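Putative periplasmic protein (Bacteroides vulgatus ATCC 8482, PDB 3DUE) is of unknown function but belongs to a PepSY-like family of bacterial periplasmic proteins and possibly acts as an inhibitor. Local coordinates at residues F20-F25 against F48-L54. Residues are numbered along the deposited sequence; the frame is centred on the assembly and turned at random.
Sequences FIKTHF and FTNGDKL
The first helix of this PepSY-like protein, 15-24, packs on its antiparallel sheet here, where Ile-21 and Phe-25 meet Phe-48 and Leu-54 from the two arms of the beta hairpin joining strands 41-48 and 53-56. No hydrogen bond crosses between the segments; the contact is apolar and largely buried. Phe-25, where the chain turns out of the helix, lays one face of its ring over CE2 of Phe-48. The two form an offset pair with little ring-on-ring overlap, the planes 29° from parallel and the centroids 5.2 Å apart. The closest touch lies at the root of the side chain, with Phe-25 CB 3.6 Å from Phe-48 CZ. Farther along the Phe-25 ring, CE2 rests 3.9 Å from Leu-54 CD2, and Val-65 of strand 62-66 touches both residues. Ile-21 divides its branches between the arms: CG2, anti to the backbone N, reaches the edge of the Phe-48 ring, while CG1, beside that N (chi1 -64°), lies 3.8 Å from Leu-54 CD1. Leu-54 CD1 also meets the edge of the Phe-20 ring, at CE2. Beyond the packing, an Asx turn overlaps the end of the type I turn from Phe-48 to Gly-51: Asp-52 N donates to Asn-50 OD1 over 3.1 Å, nearly straight at 163°, from above the amide carbonyl plane.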
ATOM      1  N   PHE A  20       0.318   9.250  -7.719  1.00 21.48           N
ATOM      2  CA  PHE A  20      -0.442   8.152  -7.143  1.00 22.93           C
ATOM      3  C   PHE A  20      -1.502   8.674  -6.136  1.00 22.71           C
ATOM      4  O   PHE A  20      -2.677   8.279  -6.193  1.00 21.93           O
ATOM      5  CB  PHE A  20       0.500   7.157  -6.500  1.00 22.37           C
ATOM      6  CG  PHE A  20      -0.193   5.966  -5.911  1.00 22.70           C
ATOM      7  CD1 PHE A  20      -0.410   4.826  -6.683  1.00 23.64           C
ATOM      8  CD2 PHE A  20      -0.605   5.977  -4.601  1.00 24.06           C
ATOM      9  CE1 PHE A  20      -1.024   3.732  -6.130  1.00 22.99           C
ATOM     10  CE2 PHE A  20      -1.218   4.868  -4.048  1.00 23.37           C
ATOM     11  CZ  PHE A  20      -1.429   3.775  -4.815  1.00 21.87           C
ATOM     12  N   ILE A  21      -1.098   9.595  -5.260  1.00 22.98           N
ATOM     13  CA  ILE A  21      -2.024  10.204  -4.288  1.00 22.19           C
ATOM     14  C   ILE A  21      -3.134  10.984  -5.009  1.00 22.93           C
ATOM     15  O   ILE A  21      -4.312  10.877  -4.666  1.00 24.22           O
ATOM     16  CB  ILE A  21      -1.263  11.106  -3.270  1.00 22.47           C
ATOM     17  CG1 ILE A  21      -0.276  10.238  -2.414  1.00 22.44           C
ATOM     18  CG2 ILE A  21      -2.245  11.899  -2.398  1.00 21.61           C
ATOM     19  CD1 ILE A  21       0.680  11.065  -1.550  1.00 23.40           C
ATOM     20  N   LYS A  22      -2.783  11.759  -6.019  1.00 21.34           N
ATOM     21  CA  LYS A  22      -3.785  12.547  -6.715  1.00 22.70           C
ATOM     22  C   LYS A  22      -4.741  11.668  -7.464  1.00 23.22           C
ATOM     23  O   LYS A  22      -5.916  11.988  -7.546  1.00 21.88           O
ATOM     24  CB  LYS A  22      -3.132  13.579  -7.641  1.00 25.11           C
ATOM     25  CG  LYS A  22      -2.625  14.771  -6.865  1.00 26.80           C
ATOM     26  N   THR A  23      -4.259  10.543  -7.981  1.00 21.04           N
ATOM     27  CA  THR A  23      -5.121   9.621  -8.739  1.00 21.82           C
ATOM     28  C   THR A  23      -6.102   8.823  -7.826  1.00 21.43           C
ATOM     29  O   THR A  23      -7.293   8.755  -8.107  1.00 20.62           O
ATOM     30  CB  THR A  23      -4.247   8.648  -9.573  1.00 22.14           C
ATOM     31  OG1 THR A  23      -3.511   9.406 -10.550  1.00 23.08           O
ATOM     32  CG2 THR A  23      -5.132   7.613 -10.330  1.00 22.01           C
ATOM     33  N   HIS A  24      -5.591   8.262  -6.736  1.00 20.85           N
ATOM     34  CA  HIS A  24      -6.350   7.300  -5.910  1.00 22.45           C
ATOM     35  C   HIS A  24      -6.908   7.832  -4.613  1.00 22.62           C
ATOM     36  O   HIS A  24      -7.848   7.246  -4.084  1.00 25.32           O
ATOM     37  CB  HIS A  24      -5.504   6.006  -5.671  1.00 22.93           C
ATOM     38  CG  HIS A  24      -5.058   5.337  -6.936  1.00 22.97           C
ATOM     39  ND1 HIS A  24      -5.934   4.762  -7.824  1.00 23.53           N
ATOM     40  CD2 HIS A  24      -3.821   5.148  -7.458  1.00 24.73           C
ATOM     41  CE1 HIS A  24      -5.262   4.297  -8.865  1.00 24.41           C
ATOM     42  NE2 HIS A  24      -3.973   4.507  -8.657  1.00 23.66           N
ATOM     43  N   PHE A  25      -6.377   8.948  -4.130  1.00 22.30           N
ATOM     44  CA  PHE A  25      -6.800   9.570  -2.876  1.00 23.05           C
ATOM     45  C   PHE A  25      -6.936  11.084  -3.033  1.00 24.07           C
ATOM     46  O   PHE A  25      -6.480  11.855  -2.185  1.00 24.99           O
ATOM     47  CB  PHE A  25      -5.772   9.220  -1.793  1.00 23.70           C
ATOM     48  CG  PHE A  25      -5.601   7.757  -1.613  1.00 24.20           C
ATOM     49  CD1 PHE A  25      -6.460   7.054  -0.768  1.00 25.50           C
ATOM     50  CD2 PHE A  25      -4.621   7.055  -2.298  1.00 24.27           C
ATOM     51  CE1 PHE A  25      -6.348   5.682  -0.627  1.00 24.86           C
ATOM     52  CE2 PHE A  25      -4.499   5.683  -2.135  1.00 24.81           C
ATOM     53  CZ  PHE A  25      -5.404   4.998  -1.306  1.00 22.56           C
ATOM     54  N   PHE A  48      -3.022   9.849   5.936  1.00 24.27           N
ATOM     55  CA  PHE A  48      -4.098  10.805   5.727  1.00 23.59           C
ATOM     56  C   PHE A  48      -4.835  11.051   7.038  1.00 23.43           C
ATOM     57  O   PHE A  48      -4.674  10.317   8.049  1.00 21.65           O
ATOM     58  CB  PHE A  48      -5.084  10.340   4.644  1.00 23.36           C
ATOM     59  CG  PHE A  48      -4.444  10.082   3.296  1.00 24.32           C
ATOM     60  CD1 PHE A  48      -3.921  11.134   2.538  1.00 25.11           C
ATOM     61  CD2 PHE A  48      -4.409   8.802   2.763  1.00 23.48           C
ATOM     62  CE1 PHE A  48      -3.337  10.907   1.305  1.00 24.44           C
ATOM     63  CE2 PHE A  48      -3.810   8.558   1.543  1.00 25.08           C
ATOM     64  CZ  PHE A  48      -3.303   9.614   0.786  1.00 23.79           C
ATOM     65  N   THR A  49      -5.635  12.110   7.050  1.00 23.51           N
ATOM     66  CA  THR A  49      -6.392  12.467   8.267  1.00 22.71           C
ATOM     67  C   THR A  49      -7.451  11.414   8.692  1.00 22.80           C
ATOM     68  O   THR A  49      -7.796  11.329   9.843  1.00 24.44           O
ATOM     69  CB  THR A  49      -7.014  13.851   8.178  1.00 22.35           C
ATOM     70  OG1 THR A  49      -7.979  13.896   7.112  1.00 23.47           O
ATOM     71  CG2 THR A  49      -5.918  14.904   7.973  1.00 22.38           C
ATOM     72  N   ASN A  50      -7.881  10.573   7.771  1.00 24.44           N
ATOM     73  CA  ASN A  50      -8.799   9.491   8.091  1.00 24.71           C
ATOM     74  C   ASN A  50      -8.089   8.227   8.597  1.00 23.88           C
ATOM     75  O   ASN A  50      -8.773   7.229   8.909  1.00 23.51           O
ATOM     76  CB  ASN A  50      -9.698   9.140   6.894  1.00 24.21           C
ATOM     77  CG  ASN A  50      -8.976   8.366   5.820  1.00 25.99           C
ATOM     78  OD1 ASN A  50      -7.758   8.451   5.679  1.00 23.47           O
ATOM     79  ND2 ASN A  50      -9.745   7.600   5.033  1.00 26.09           N
ATOM     80  N   GLY A  51      -6.750   8.264   8.677  1.00 22.99           N
ATOM     81  CA  GLY A  51      -5.964   7.146   9.206  1.00 23.05           C
ATOM     82  C   GLY A  51      -5.378   6.230   8.142  1.00 22.73           C
ATOM     83  O   GLY A  51      -4.560   5.359   8.474  1.00 23.26           O
ATOM     84  N   ASP A  52      -5.814   6.378   6.883  1.00 22.07           N
ATOM     85  CA  ASP A  52      -5.294   5.531   5.780  1.00 22.94           C
ATOM     86  C   ASP A  52      -3.840   5.915   5.482  1.00 24.00           C
ATOM     87  O   ASP A  52      -3.471   7.072   5.634  1.00 22.81           O
ATOM     88  CB  ASP A  52      -6.205   5.595   4.558  1.00 22.56           C
ATOM     89  CG  ASP A  52      -7.485   4.814   4.762  1.00 23.33           C
ATOM     90  OD1 ASP A  52      -7.571   3.977   5.724  1.00 22.55           O
ATOM     91  OD2 ASP A  52      -8.396   5.016   3.925  1.00 23.83           O
ATOM     92  N   LYS A  53      -3.013   4.914   5.174  1.00 24.07           N
ATOM     93  CA  LYS A  53      -1.564   5.090   5.078  1.00 24.89           C
ATOM     94  C   LYS A  53      -0.969   4.472   3.841  1.00 25.04           C
ATOM     95  O   LYS A  53      -1.369   3.378   3.434  1.00 25.39           O
ATOM     96  CB  LYS A  53      -0.900   4.492   6.347  1.00 26.63           C
ATOM     97  CG  LYS A  53       0.590   4.159   6.226  1.00 27.63           C
ATOM     98  CD  LYS A  53       1.188   3.740   7.522  1.00 30.06           C
ATOM     99  CE  LYS A  53       2.755   3.530   7.436  1.00 30.72           C
ATOM    100  NZ  LYS A  53       3.191   2.668   6.345  1.00 32.75           N
ATOM    101  N   LEU A  54       0.004   5.185   3.268  1.00 23.36           N
ATOM    102  CA  LEU A  54       0.754   4.760   2.085  1.00 22.20           C
ATOM    103  C   LEU A  54       2.249   4.745   2.455  1.00 22.65           C
ATOM    104  O   LEU A  54       2.698   5.617   3.217  1.00 23.07           O
ATOM    105  CB  LEU A  54       0.574   5.765   0.964  1.00 22.11           C
ATOM    106  CG  LEU A  54      -0.870   6.078   0.607  1.00 22.08           C
ATOM    107  CD1 LEU A  54      -0.932   7.044  -0.520  1.00 21.40           C
ATOM    108  CD2 LEU A  54      -1.592   4.740   0.272  1.00 22.42           C
TER